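Local coordinates for oxaloacetate acetyl hydrolase (Cryphonectria parasitica, PDB 3LYE), which is a fungal enzyme of the phosphoenolpyruvate phosphomutase family, with a TIM-type barrel fold and a four-chain assembly, and carries bound calcium ions in this model, at residues Ser48-Gly53 with Gly119-Asp124; Thr52-Thr57 with Gln63-Ile68; Ala58-Gln63 with Met74-Asp79; Glu198-Lys203 with Met239-Met244; Arg259-Arg264 with Gly269-Pro274. All coordinates share one frame; numbering follows the deposited sequence.

Contact 1. Residues Ser48-Gly53 with Gly119-Asp124; sequences SLYMTG and GAHLED
Tyr50 OH and His121 NE2 meet at 2.6 Å, a short hydrogen bond in which either atom could be the donor. Nearly all the closeness of this contact is concentrated there. The phenol oxygen lies at the edge of the imidazole, near its plane, and the Tyr50 CZ atom behind it is 3.4 Å from the same NE2. The two rings come together rim to rim, their planes turned 36° apart, with neither lying over the other's face. His121 reaches this point because its CG sits between the backbone N and the carbonyl carbon (chi1 61°), while the long phenol of Tyr50 supplies the rest of the span. Both residues belong to parallel strands of the TIM-type barrel, 49-51 and 119-122, which are not neighbours in the sheet: strand 91-94 runs between them. Both side chains touch Asp94 of that strand, one of the residues seen binding calcium, and the His121 side chain is about 5 Å from a calcium ion. Behind the bond the contact is loose. The nearest CA pair, Tyr50 and Ala120, stays 8.9 Å apart, and the Ala120 methyl turns to Phe163 instead of crossing to Tyr50.

Contact 2. Residues Thr52-Thr57 with Gln63-Ile68; sequences TGAGTT and QPDLAI
With OG1 of Thr57 beside its backbone N (chi1 -56°), the methyl CG2 stands anti to that N and points at the returning loop, where Gln63 O and Pro64 O each lie 3.4 Å from CG2; the same rotation turns OG1 back along its own helix. This is the N-terminal part of helix 53-61 in a strand-turn-helix of the barrel, covered by the loop that follows the helix. Thr52 is its N-cap, with OG1 accepting from Gly55 N at 2.9 Å. The carbonyl O of Gly53 is gripped twice by Thr57, whose OG1 and N approach from opposite faces of the carbonyl plane. One residue earlier, Thr56 OG1 and N both donate to Thr52 O. Across the contact, Asp65, centre of an inverse gamma turn, lays its carboxylate beside Ala54, with OD1 3.6 Å from the methyl CB. The direct backbone link is weak: Gln63 N to Thr57 O, 3.3 Å, although straight. Phe283 and Cys286 of the second subunit pack on Asp65 and Pro64 respectively. Water does much of the remaining joining: one molecule donates to both Ala54 O and Gln63 O, and another donates to Thr57 OG1 while accepting from Ile68 N at 2.9 Å.

Contact 3. Residues Ala58-Gln63 with Met74-Asp79; sequences ASRLGQ and MRDNAD
Two successive helices of the barrel's outer layer, 53-61 and 71-82, face each other here, and Arg60 is the side chain that crosses from the first to Asp76 and Asn77 on the second. Its chain runs out extended and then bends at chi3 (59°), which lays CD against Asn77 and carries the guanidinium on towards Asp76. Arg60 CD packs 3.5 Å from Asn77 OD1 and 3.6 Å from Asn77 CG, the two side chains sliding past each other in opposite directions. Farther out, Asp76 CB sits over one face of the guanidinium, displaced toward its rim and 3.8 Å from NH1. The Asp76 carboxylate is turned 77° from the guanidinium plane. Its OD1 is 4.0 Å from Arg60 NH1, a long salt bridge of charge alone, since the oxygen lies well out of the plane and no N-H points at it. A second influence acts on the same end of the arginine: Arg60 NH1 of the second subunit comes close to it, so the carboxylate probably eases that pairing of like charges. Asn77 is fixed from its other branch, where ND2 donates to Thr56 OG1 on helix 53-61 and to Tyr33 O. Beneath the contact, Asn77 and Ala78 rest on Met51 of strand 49-51; on another side of helix 71-82, Met74 packs on Tyr112 of helix 102-114.

Contact 4. Residues Glu198-Lys203 with Met239-Met244; sequences EGFRSK and MGFRIM
Lys203 sends its ammonium to a salt bridge with Glu235, while its carbonyl O lies 4.1 Å from Met239 SD, the closest approach of a polar atom across this otherwise apolar contact. The Met239 sulfur lies at the edge of the Phe241 ring, in its plane, and the bend at chi3 (-55°) brings the methyl CE to 3.3 Å from Phe241 CE2. The tightest apolar touch is between the two phenylalanines. Phe200 and Phe241 come from opposite directions, and CE2 of Phe200 meets CZ of Phe241 at 3.7 Å. Their planes make 64° and the ring centroids are 6.0 Å apart, an oblique meeting. Helix ends flank both rings: just after Phe200, Ser202 is the N-cap of helix 203-213, its OG accepting from Gln205 N, and just before Phe241, Gly240 closes helix 233-239 in a Schellman motif. The contact thus joins two loops of the TIM-type barrel, one following strand 194-197 and the other leading into strand 243-247. Strand 219-223 lies beside strand 243-247, and its Leu220 touches both rings; helix 203-213 covers them as well, with Ala206 and Ala209 against Phe200 and Val210 against Phe241.

Contact 5. Residues Arg259-Arg264 with Gly269-Pro274; sequences RETLVR and GVVGTP. With CA (calcium ion), chain C.
Arg264 NH1 donates to Val271 O over 2.9 Å, nearly straight at 170°, with the oxygen in the guanidinium plane and the nitrogen in the carbonyl plane. The arginine's CG, anti to the backbone N (chi1 -175°), passes 3.4 Å from Val270 O, and the bend at chi3 (-58°) then turns the guanidinium to Val271. Alongside, Thr261 CG2 packs on Val271 CG1 at 3.6 Å. A water knits the two sides together: it donates to Thr261 OG1, bonds Thr273 OG1, and accepts weakly from Arg264 NH1. Thr261 OG1 is steadied in turn by Ala257 O, one turn earlier in helix 251-268. The chain reverses at Gly269, the first residue beyond that helix, with positive phi and a weak bond from its N to Arg264 O. Next along the loop comes a calcium site, where Thr273 O binds the ion at 2.3 Å beside two waters, Asp275, and Glu224 and Asn225 of the second subunit. Two backbone carbonyls of one short loop are therefore engaged by cations, Val271 O by the guanidinium and Thr273 O by calcium, and the metal ties this outlying arm to a neighbouring chain.

Contacts 1, 2 and 3 form one cluster around strand 49-51 and the two helices after it: contacts 1 and 2 share Thr52 and Gly53, contacts 2 and 3 use helix 53-61, and Met51 packs on helix 71-82 of contact 3. Contact 1 is the most central and rests on one polar bond; contact 2 is also buried but leans on waters, while contact 3 is partly buried, an arginine packed on two side chains with a long ion pair. Contact 4 reaches the same sheet as contact 1 yet is aromatic and apolar. Contact 5 stands apart, its centre about 31 Å from that of the chain; like contacts 2 and 3 it touches the second subunit, here also through a shared calcium ion.

Contact 1. Residues Ser48-Gly53 with Gly119-Asp124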
# COMPACT_ATOMS: atom_id res chain seq x y z
N SER A 48 6.80 8.64 -25.06
CA SER A 48 6.19 7.50 -24.41
C SER A 48 7.23 6.93 -23.47
O SER A 48 8.43 7.03 -23.73
CB SER A 48 5.75 6.43 -25.41
OG SER A 48 5.03 5.41 -24.71
N LEU A 49 6.77 6.34 -22.38
CA LEU A 49 7.65 5.74 -21.39
C LEU A 49 7.29 4.27 -21.24
O LEU A 49 6.17 3.87 -21.56
CB LEU A 49 7.45 6.38 -20.01
CG LEU A 49 8.26 7.64 -19.68
CD1 LEU A 49 8.46 8.65 -20.73
CD2 LEU A 49 7.77 8.28 -18.38
N TYR A 50 8.24 3.47 -20.75
CA TYR A 50 8.01 2.06 -20.51
C TYR A 50 8.38 1.76 -19.04
O TYR A 50 9.50 2.05 -18.59
CB TYR A 50 8.89 1.18 -21.42
CG TYR A 50 8.95 -0.29 -21.06
CD1 TYR A 50 10.15 -0.93 -20.89
CD2 TYR A 50 7.79 -1.02 -20.91
CE1 TYR A 50 10.18 -2.24 -20.57
CE2 TYR A 50 7.83 -2.31 -20.56
CZ TYR A 50 9.03 -2.94 -20.43
OH TYR A 50 9.05 -4.26 -20.15
N MET A 51 7.46 1.21 -18.26
CA MET A 51 7.76 0.84 -16.89
C MET A 51 8.15 -0.61 -16.86
O MET A 51 7.37 -1.52 -17.14
CB MET A 51 6.57 1.00 -15.98
CG MET A 51 6.92 0.74 -14.50
SD MET A 51 5.49 0.66 -13.42
CE MET A 51 5.04 -1.07 -13.56
N THR A 52 9.39 -0.85 -16.44
CA THR A 52 9.93 -2.18 -16.38
C THR A 52 9.55 -2.95 -15.13
O THR A 52 9.41 -2.41 -14.05
CB THR A 52 11.46 -2.15 -16.49
OG1 THR A 52 11.99 -1.73 -15.23
CG2 THR A 52 11.91 -1.24 -17.56
N GLY A 53 9.43 -4.26 -15.29
CA GLY A 53 9.12 -5.14 -14.17
C GLY A 53 10.36 -5.36 -13.31
O GLY A 53 10.30 -5.33 -12.08
N GLY A 119 -0.89 1.11 -22.15
CA GLY A 119 -0.80 -0.22 -22.71
C GLY A 119 0.08 -1.10 -21.84
O GLY A 119 0.72 -0.62 -20.89
N ALA A 120 0.12 -2.38 -22.16
CA ALA A 120 0.93 -3.33 -21.40
C ALA A 120 1.19 -4.58 -22.18
O ALA A 120 0.44 -4.92 -23.08
CB ALA A 120 0.17 -3.73 -20.11
N HIS A 121 2.29 -5.27 -21.85
CA HIS A 121 2.66 -6.54 -22.47
C HIS A 121 2.35 -7.69 -21.52
O HIS A 121 2.65 -7.66 -20.32
CB HIS A 121 4.06 -6.56 -23.07
CG HIS A 121 5.20 -6.34 -22.13
ND1 HIS A 121 5.71 -7.32 -21.30
CD2 HIS A 121 6.03 -5.28 -22.00
CE1 HIS A 121 6.79 -6.85 -20.69
NE2 HIS A 121 6.99 -5.60 -21.08
N LEU A 122 1.76 -8.72 -22.12
CA LEU A 122 1.27 -9.94 -21.44
C LEU A 122 1.90 -11.13 -22.14
O LEU A 122 1.74 -11.28 -23.34
CB LEU A 122 -0.26 -9.92 -21.58
CG LEU A 122 -1.04 -11.13 -21.08
CD1 LEU A 122 -0.71 -11.45 -19.65
CD2 LEU A 122 -2.54 -10.83 -21.23
N GLU A 123 2.59 -11.96 -21.38
CA GLU A 123 3.34 -13.07 -21.89
C GLU A 123 2.82 -14.45 -21.64
O GLU A 123 1.82 -14.65 -20.95
CB GLU A 123 4.78 -12.93 -21.34
CG GLU A 123 4.90 -13.28 -19.87
CD GLU A 123 6.02 -12.55 -19.12
OE1 GLU A 123 6.50 -13.10 -18.12
OE2 GLU A 123 6.37 -11.43 -19.50
N ASP A 124 3.52 -15.39 -22.28
CA ASP A 124 3.20 -16.81 -22.21
C ASP A 124 4.06 -17.61 -21.24
O ASP A 124 4.01 -18.82 -21.28
CB ASP A 124 3.18 -17.43 -23.61
CG ASP A 124 4.49 -17.29 -24.36
OD1 ASP A 124 4.56 -17.89 -25.45
OD2 ASP A 124 5.38 -16.55 -23.90

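Contact 2. Residues Thr52-Thr57 with Gln63-Ile68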
# COMPACT_ATOMS: atom_id res chain seq x y z
N THR A 52 9.39 -0.85 -16.44
CA THR A 52 9.93 -2.18 -16.38
C THR A 52 9.55 -2.95 -15.13
O THR A 52 9.41 -2.41 -14.05
CB THR A 52 11.46 -2.15 -16.49
OG1 THR A 52 11.99 -1.73 -15.23
CG2 THR A 52 11.91 -1.24 -17.56
N GLY A 53 9.43 -4.26 -15.29
CA GLY A 53 9.12 -5.14 -14.17
C GLY A 53 10.36 -5.36 -13.31
O GLY A 53 10.30 -5.33 -12.08
N ALA A 54 11.51 -5.62 -13.94
CA ALA A 54 12.74 -5.84 -13.19
C ALA A 54 13.10 -4.60 -12.41
O ALA A 54 13.57 -4.69 -11.29
CB ALA A 54 13.89 -6.22 -14.12
N GLY A 55 12.91 -3.43 -13.01
CA GLY A 55 13.24 -2.18 -12.35
C GLY A 55 12.28 -1.91 -11.20
O GLY A 55 12.71 -1.46 -10.13
N THR A 56 11.00 -2.15 -11.42
CA THR A 56 10.04 -1.95 -10.35
C THR A 56 10.41 -2.86 -9.16
O THR A 56 10.41 -2.43 -8.00
CB THR A 56 8.62 -2.17 -10.79
OG1 THR A 56 8.23 -1.30 -11.87
CG2 THR A 56 7.72 -2.21 -9.76
N THR A 57 10.77 -4.10 -9.46
CA THR A 57 11.13 -5.04 -8.42
C THR A 57 12.40 -4.62 -7.67
O THR A 57 12.44 -4.65 -6.44
CB THR A 57 11.28 -6.46 -8.99
OG1 THR A 57 10.06 -6.83 -9.67
CG2 THR A 57 11.46 -7.46 -7.88
N GLN A 63 14.57 -6.59 -4.76
CA GLN A 63 14.64 -7.99 -5.06
C GLN A 63 14.90 -8.27 -6.53
O GLN A 63 14.78 -7.36 -7.35
CB GLN A 63 13.31 -8.64 -4.66
CG GLN A 63 12.97 -8.56 -3.19
CD GLN A 63 13.88 -9.32 -2.29
OE1 GLN A 63 14.11 -8.94 -1.10
NE2 GLN A 63 14.37 -10.41 -2.78
N PRO A 64 15.34 -9.50 -6.85
CA PRO A 64 15.59 -9.86 -8.24
C PRO A 64 14.27 -10.10 -8.97
O PRO A 64 13.24 -10.31 -8.37
CB PRO A 64 16.35 -11.17 -8.14
CG PRO A 64 16.15 -11.67 -6.79
CD PRO A 64 15.62 -10.60 -5.92
N ASP A 65 14.36 -10.17 -10.30
CA ASP A 65 13.18 -10.33 -11.16
C ASP A 65 12.73 -11.77 -11.26
O ASP A 65 12.85 -12.37 -12.31
CB ASP A 65 13.55 -9.73 -12.53
CG ASP A 65 12.37 -9.55 -13.44
OD1 ASP A 65 12.59 -9.57 -14.67
OD2 ASP A 65 11.25 -9.39 -12.95
N LEU A 66 12.18 -12.27 -10.16
CA LEU A 66 11.73 -13.66 -10.04
C LEU A 66 10.28 -13.80 -9.58
O LEU A 66 9.95 -14.54 -8.66
CB LEU A 66 12.67 -14.38 -9.08
CG LEU A 66 14.12 -14.49 -9.54
CD1 LEU A 66 15.03 -14.99 -8.44
CD2 LEU A 66 14.19 -15.40 -10.74
N ALA A 67 9.39 -13.04 -10.21
CA ALA A 67 7.97 -13.07 -9.89
C ALA A 67 7.68 -12.73 -8.44
O ALA A 67 6.82 -13.30 -7.79
CB ALA A 67 7.34 -14.40 -10.27
N ILE A 68 8.43 -11.76 -7.93
CA ILE A 68 8.32 -11.28 -6.55
C ILE A 68 7.33 -10.12 -6.56
O ILE A 68 6.48 -10.00 -5.65
CB ILE A 68 9.68 -10.99 -5.94
CG1 ILE A 68 10.45 -12.32 -5.78
CG2 ILE A 68 9.52 -10.28 -4.62
CD1 ILE A 68 11.91 -12.18 -5.48
O HOH W 1 14.83 -7.06 -10.20
O HOH W 2 9.45 -9.60 -9.64

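Contact 3. Residues Ala58-Gln63 with Met74-Asp79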
# COMPACT_ATOMS: atom_id res chain seq x y z
N ALA A 58 13.42 -4.24 -8.43
CA ALA A 58 14.65 -3.84 -7.80
C ALA A 58 14.49 -2.59 -6.96
O ALA A 58 15.03 -2.53 -5.84
CB ALA A 58 15.70 -3.58 -8.87
N SER A 59 13.78 -1.61 -7.48
CA SER A 59 13.64 -0.35 -6.77
C SER A 59 12.62 -0.34 -5.64
O SER A 59 12.94 0.11 -4.54
CB SER A 59 13.35 0.74 -7.79
OG SER A 59 13.24 2.04 -7.21
N ARG A 60 11.42 -0.82 -5.92
CA ARG A 60 10.42 -0.84 -4.88
C ARG A 60 10.57 -1.93 -3.87
O ARG A 60 10.16 -1.76 -2.71
CB ARG A 60 9.02 -0.92 -5.47
CG ARG A 60 8.62 0.33 -6.10
CD ARG A 60 7.17 0.28 -6.56
NE ARG A 60 6.20 0.02 -5.49
CZ ARG A 60 5.48 0.96 -4.89
NH1 ARG A 60 4.60 0.66 -3.93
NH2 ARG A 60 5.63 2.23 -5.24
N LEU A 61 11.15 -3.05 -4.27
CA LEU A 61 11.29 -4.19 -3.35
C LEU A 61 12.70 -4.63 -3.03
O LEU A 61 12.90 -5.39 -2.10
CB LEU A 61 10.51 -5.39 -3.91
CG LEU A 61 9.02 -5.15 -4.18
CD1 LEU A 61 8.36 -6.39 -4.78
CD2 LEU A 61 8.33 -4.72 -2.92
N GLY A 62 13.67 -4.13 -3.77
CA GLY A 62 15.04 -4.54 -3.54
C GLY A 62 15.28 -6.02 -3.77
O GLY A 62 16.16 -6.63 -3.15
N GLN A 63 14.57 -6.59 -4.76
CA GLN A 63 14.64 -7.99 -5.06
C GLN A 63 14.90 -8.27 -6.53
O GLN A 63 14.78 -7.36 -7.35
CB GLN A 63 13.31 -8.64 -4.66
CG GLN A 63 12.97 -8.56 -3.19
CD GLN A 63 13.88 -9.32 -2.29
OE1 GLN A 63 14.11 -8.94 -1.10
NE2 GLN A 63 14.37 -10.41 -2.78
N MET A 74 3.08 -3.60 -9.00
CA MET A 74 3.09 -3.13 -10.38
C MET A 74 2.09 -2.03 -10.65
O MET A 74 2.43 -1.02 -11.25
CB MET A 74 2.90 -4.32 -11.33
CG MET A 74 4.04 -5.32 -11.25
SD MET A 74 5.65 -4.74 -11.79
CE MET A 74 5.34 -4.65 -13.55
N ARG A 75 0.88 -2.20 -10.16
CA ARG A 75 -0.12 -1.18 -10.36
C ARG A 75 0.28 0.08 -9.60
O ARG A 75 0.13 1.18 -10.11
CB ARG A 75 -1.50 -1.64 -9.90
CG ARG A 75 -2.56 -0.61 -10.19
CD ARG A 75 -3.65 -0.47 -9.20
NE ARG A 75 -4.51 0.66 -9.56
CZ ARG A 75 -5.53 1.11 -8.84
NH1 ARG A 75 -6.25 2.18 -9.22
NH2 ARG A 75 -5.84 0.48 -7.72
N ASP A 76 0.78 -0.06 -8.38
CA ASP A 76 1.14 1.14 -7.65
C ASP A 76 2.22 1.93 -8.35
O ASP A 76 2.15 3.16 -8.42
CB ASP A 76 1.57 0.81 -6.23
CG ASP A 76 0.38 0.56 -5.31
OD1 ASP A 76 0.62 0.32 -4.12
OD2 ASP A 76 -0.78 0.62 -5.80
N ASN A 77 3.24 1.26 -8.88
CA ASN A 77 4.30 1.99 -9.56
C ASN A 77 3.80 2.60 -10.86
O ASN A 77 4.15 3.72 -11.20
CB ASN A 77 5.50 1.08 -9.78
CG ASN A 77 6.82 1.81 -9.77
OD1 ASN A 77 7.01 2.78 -9.04
ND2 ASN A 77 7.75 1.32 -10.55
N ALA A 78 2.97 1.88 -11.59
CA ALA A 78 2.46 2.38 -12.85
C ALA A 78 1.50 3.54 -12.65
O ALA A 78 1.52 4.48 -13.41
CB ALA A 78 1.80 1.25 -13.66
N ASP A 79 0.67 3.47 -11.64
CA ASP A 79 -0.30 4.52 -11.32
C ASP A 79 0.50 5.80 -10.99
O ASP A 79 0.19 6.91 -11.42
CB ASP A 79 -1.13 4.03 -10.14
CG ASP A 79 -2.03 5.05 -9.61
OD1 ASP A 79 -1.69 5.73 -8.62
OD2 ASP A 79 -3.07 5.22 -10.20

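Contact 4. Residues Glu198-Lys203 with Met239-Met244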
# COMPACT_ATOMS: atom_id res chain seq x y z
N GLU A 198 10.01 -11.86 -27.92
CA GLU A 198 11.13 -11.57 -26.99
C GLU A 198 12.39 -12.35 -27.24
O GLU A 198 12.37 -13.52 -27.55
CB GLU A 198 10.68 -11.92 -25.56
CG GLU A 198 11.67 -11.69 -24.41
CD GLU A 198 11.99 -10.23 -24.18
OE1 GLU A 198 11.15 -9.37 -24.52
OE2 GLU A 198 13.08 -9.95 -23.64
N GLY A 199 13.50 -11.66 -27.12
CA GLY A 199 14.78 -12.32 -27.29
C GLY A 199 15.28 -12.77 -28.63
O GLY A 199 15.81 -13.89 -28.75
N PHE A 200 15.21 -11.91 -29.63
CA PHE A 200 15.70 -12.29 -30.94
C PHE A 200 17.18 -12.68 -30.82
O PHE A 200 17.93 -12.10 -30.01
CB PHE A 200 15.61 -11.12 -31.91
CG PHE A 200 14.21 -10.76 -32.31
CD1 PHE A 200 13.48 -11.62 -33.09
CD2 PHE A 200 13.65 -9.56 -31.95
CE1 PHE A 200 12.19 -11.31 -33.49
CE2 PHE A 200 12.36 -9.24 -32.34
CZ PHE A 200 11.63 -10.11 -33.11
N ARG A 201 17.60 -13.64 -31.62
CA ARG A 201 18.98 -14.10 -31.61
C ARG A 201 19.80 -13.34 -32.64
O ARG A 201 21.02 -13.33 -32.58
CB ARG A 201 19.04 -15.62 -31.83
CG ARG A 201 18.60 -16.37 -30.58
CD ARG A 201 18.56 -17.90 -30.71
NE ARG A 201 18.61 -18.54 -29.40
CZ ARG A 201 17.58 -18.59 -28.55
NH1 ARG A 201 17.71 -19.20 -27.37
NH2 ARG A 201 16.41 -18.04 -28.87
N SER A 202 19.15 -12.70 -33.60
CA SER A 202 19.85 -11.95 -34.63
C SER A 202 18.98 -10.87 -35.26
O SER A 202 17.76 -10.89 -35.14
CB SER A 202 20.33 -12.86 -35.76
OG SER A 202 19.22 -13.29 -36.55
N LYS A 203 19.62 -9.94 -35.96
CA LYS A 203 18.90 -8.86 -36.61
C LYS A 203 18.07 -9.41 -37.78
O LYS A 203 16.97 -8.92 -38.05
CB LYS A 203 19.87 -7.80 -37.11
CG LYS A 203 20.69 -7.20 -35.99
CD LYS A 203 21.80 -6.34 -36.52
CE LYS A 203 21.29 -5.23 -37.40
NZ LYS A 203 22.44 -4.52 -38.01
N MET A 239 13.65 -1.75 -40.05
CA MET A 239 13.17 -3.14 -40.01
C MET A 239 11.64 -3.17 -40.02
O MET A 239 11.05 -4.21 -40.31
CB MET A 239 13.61 -3.84 -38.70
CG MET A 239 15.04 -4.40 -38.70
SD MET A 239 15.50 -5.18 -37.12
CE MET A 239 15.19 -3.94 -35.88
N GLY A 240 11.01 -2.06 -39.64
CA GLY A 240 9.56 -1.95 -39.61
C GLY A 240 8.85 -2.02 -38.26
O GLY A 240 7.63 -2.07 -38.23
N PHE A 241 9.60 -2.09 -37.18
CA PHE A 241 9.00 -2.14 -35.86
C PHE A 241 8.24 -0.85 -35.61
O PHE A 241 8.61 0.19 -36.15
CB PHE A 241 10.09 -2.33 -34.78
CG PHE A 241 10.61 -3.74 -34.68
CD1 PHE A 241 9.89 -4.71 -34.01
CD2 PHE A 241 11.82 -4.10 -35.25
CE1 PHE A 241 10.33 -6.00 -33.94
CE2 PHE A 241 12.29 -5.39 -35.16
CZ PHE A 241 11.55 -6.34 -34.50
N ARG A 242 7.19 -0.89 -34.79
CA ARG A 242 6.41 0.32 -34.50
C ARG A 242 6.67 0.86 -33.10
O ARG A 242 6.41 2.01 -32.85
CB ARG A 242 4.91 0.10 -34.71
CG ARG A 242 4.56 -0.05 -36.18
CD ARG A 242 4.99 1.15 -37.07
NE ARG A 242 4.74 2.41 -36.43
CZ ARG A 242 3.54 2.91 -36.12
NH1 ARG A 242 2.44 2.25 -36.48
NH2 ARG A 242 3.46 4.05 -35.42
N ILE A 243 7.11 0.00 -32.19
CA ILE A 243 7.43 0.44 -30.83
C ILE A 243 8.76 -0.21 -30.45
O ILE A 243 9.01 -1.35 -30.84
CB ILE A 243 6.37 0.04 -29.78
CG1 ILE A 243 4.98 0.50 -30.24
CG2 ILE A 243 6.73 0.57 -28.37
CD1 ILE A 243 3.83 0.01 -29.33
N MET A 244 9.59 0.49 -29.68
CA MET A 244 10.86 -0.07 -29.23
C MET A 244 10.98 0.39 -27.77
O MET A 244 10.93 1.58 -27.47
CB MET A 244 12.04 0.43 -30.04
CG MET A 244 13.34 -0.20 -29.69
SD MET A 244 14.57 0.26 -30.92
CE MET A 244 16.03 -0.60 -30.36

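Contact 5. Residues Arg259-Arg264 with Gly269-Pro274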
# COMPACT_ATOMS: atom_id res chain seq x y z
N ARG A 259 27.13 3.15 -7.41
CA ARG A 259 28.26 2.37 -6.94
C ARG A 259 29.57 3.15 -6.93
O ARG A 259 30.30 3.15 -5.95
CB ARG A 259 28.43 1.11 -7.77
CG ARG A 259 29.35 0.11 -7.15
CD ARG A 259 29.68 -0.99 -8.10
NE ARG A 259 30.15 -2.16 -7.36
CZ ARG A 259 31.37 -2.29 -6.83
NH1 ARG A 259 31.67 -3.38 -6.16
NH2 ARG A 259 32.29 -1.33 -6.95
N GLU A 260 29.85 3.82 -8.03
CA GLU A 260 31.09 4.60 -8.12
C GLU A 260 31.11 5.70 -7.05
O GLU A 260 32.14 5.98 -6.44
CB GLU A 260 31.23 5.24 -9.51
CG GLU A 260 32.50 6.04 -9.71
CD GLU A 260 32.88 6.19 -11.18
OE1 GLU A 260 31.99 5.99 -12.04
OE2 GLU A 260 34.07 6.49 -11.45
N THR A 261 29.97 6.33 -6.82
CA THR A 261 29.90 7.40 -5.83
C THR A 261 30.11 6.87 -4.42
O THR A 261 30.84 7.44 -3.61
CB THR A 261 28.58 8.14 -5.92
OG1 THR A 261 28.49 8.79 -7.19
CG2 THR A 261 28.46 9.17 -4.82
N LEU A 262 29.45 5.77 -4.11
CA LEU A 262 29.57 5.18 -2.77
C LEU A 262 30.98 4.64 -2.51
O LEU A 262 31.46 4.66 -1.38
CB LEU A 262 28.47 4.15 -2.55
CG LEU A 262 27.06 4.72 -2.45
CD1 LEU A 262 26.13 3.55 -2.19
CD2 LEU A 262 27.02 5.77 -1.34
N VAL A 263 31.66 4.17 -3.55
CA VAL A 263 33.05 3.68 -3.39
C VAL A 263 33.89 4.92 -3.02
O VAL A 263 34.77 4.85 -2.16
CB VAL A 263 33.57 3.00 -4.68
CG1 VAL A 263 35.10 2.91 -4.67
CG2 VAL A 263 32.97 1.63 -4.81
N ARG A 264 33.65 6.05 -3.67
CA ARG A 264 34.38 7.29 -3.38
C ARG A 264 34.09 7.70 -1.93
O ARG A 264 34.99 8.12 -1.22
CB ARG A 264 33.96 8.40 -4.34
CG ARG A 264 34.74 9.69 -4.19
CD ARG A 264 34.17 10.75 -5.10
NE ARG A 264 34.20 10.28 -6.48
CZ ARG A 264 33.16 10.15 -7.32
NH1 ARG A 264 31.92 10.54 -7.04
NH2 ARG A 264 33.42 9.66 -8.50
N GLY A 269 35.93 9.59 1.70
CA GLY A 269 35.23 10.45 2.63
C GLY A 269 34.44 11.61 2.11
O GLY A 269 34.08 12.49 2.89
N VAL A 270 34.21 11.61 0.80
CA VAL A 270 33.43 12.64 0.14
C VAL A 270 32.58 11.97 -0.95
O VAL A 270 32.96 10.97 -1.54
CB VAL A 270 34.27 13.75 -0.51
CG1 VAL A 270 35.09 14.47 0.55
CG2 VAL A 270 35.14 13.17 -1.59
N VAL A 271 31.42 12.55 -1.18
CA VAL A 271 30.47 12.05 -2.20
C VAL A 271 30.96 12.49 -3.57
O VAL A 271 30.99 11.70 -4.52
CB VAL A 271 29.07 12.54 -1.88
CG1 VAL A 271 28.07 12.24 -2.99
CG2 VAL A 271 28.60 11.90 -0.55
N GLY A 272 31.32 13.75 -3.72
CA GLY A 272 31.85 14.22 -4.99
C GLY A 272 31.02 14.31 -6.24
O GLY A 272 31.54 14.18 -7.36
N THR A 273 29.75 14.63 -6.07
CA THR A 273 28.85 14.76 -7.20
C THR A 273 28.97 16.14 -7.84
O THR A 273 29.09 17.13 -7.13
CB THR A 273 27.39 14.56 -6.74
OG1 THR A 273 27.26 13.33 -6.01
CG2 THR A 273 26.44 14.56 -7.91
N PRO A 274 28.99 16.20 -9.18
CA PRO A 274 29.07 17.50 -9.86
C PRO A 274 28.13 18.48 -9.16
O PRO A 274 26.95 18.20 -8.98
CB PRO A 274 28.66 17.16 -11.28
CG PRO A 274 29.22 15.78 -11.47
CD PRO A 274 29.05 15.09 -10.15
CA CA C . 29.48 18.28 -5.18
O HOH W 3 28.82 11.41 -7.55
O HOH W 4 31.72 17.55 -5.38
O HOH W 5 30.07 19.40 -3.23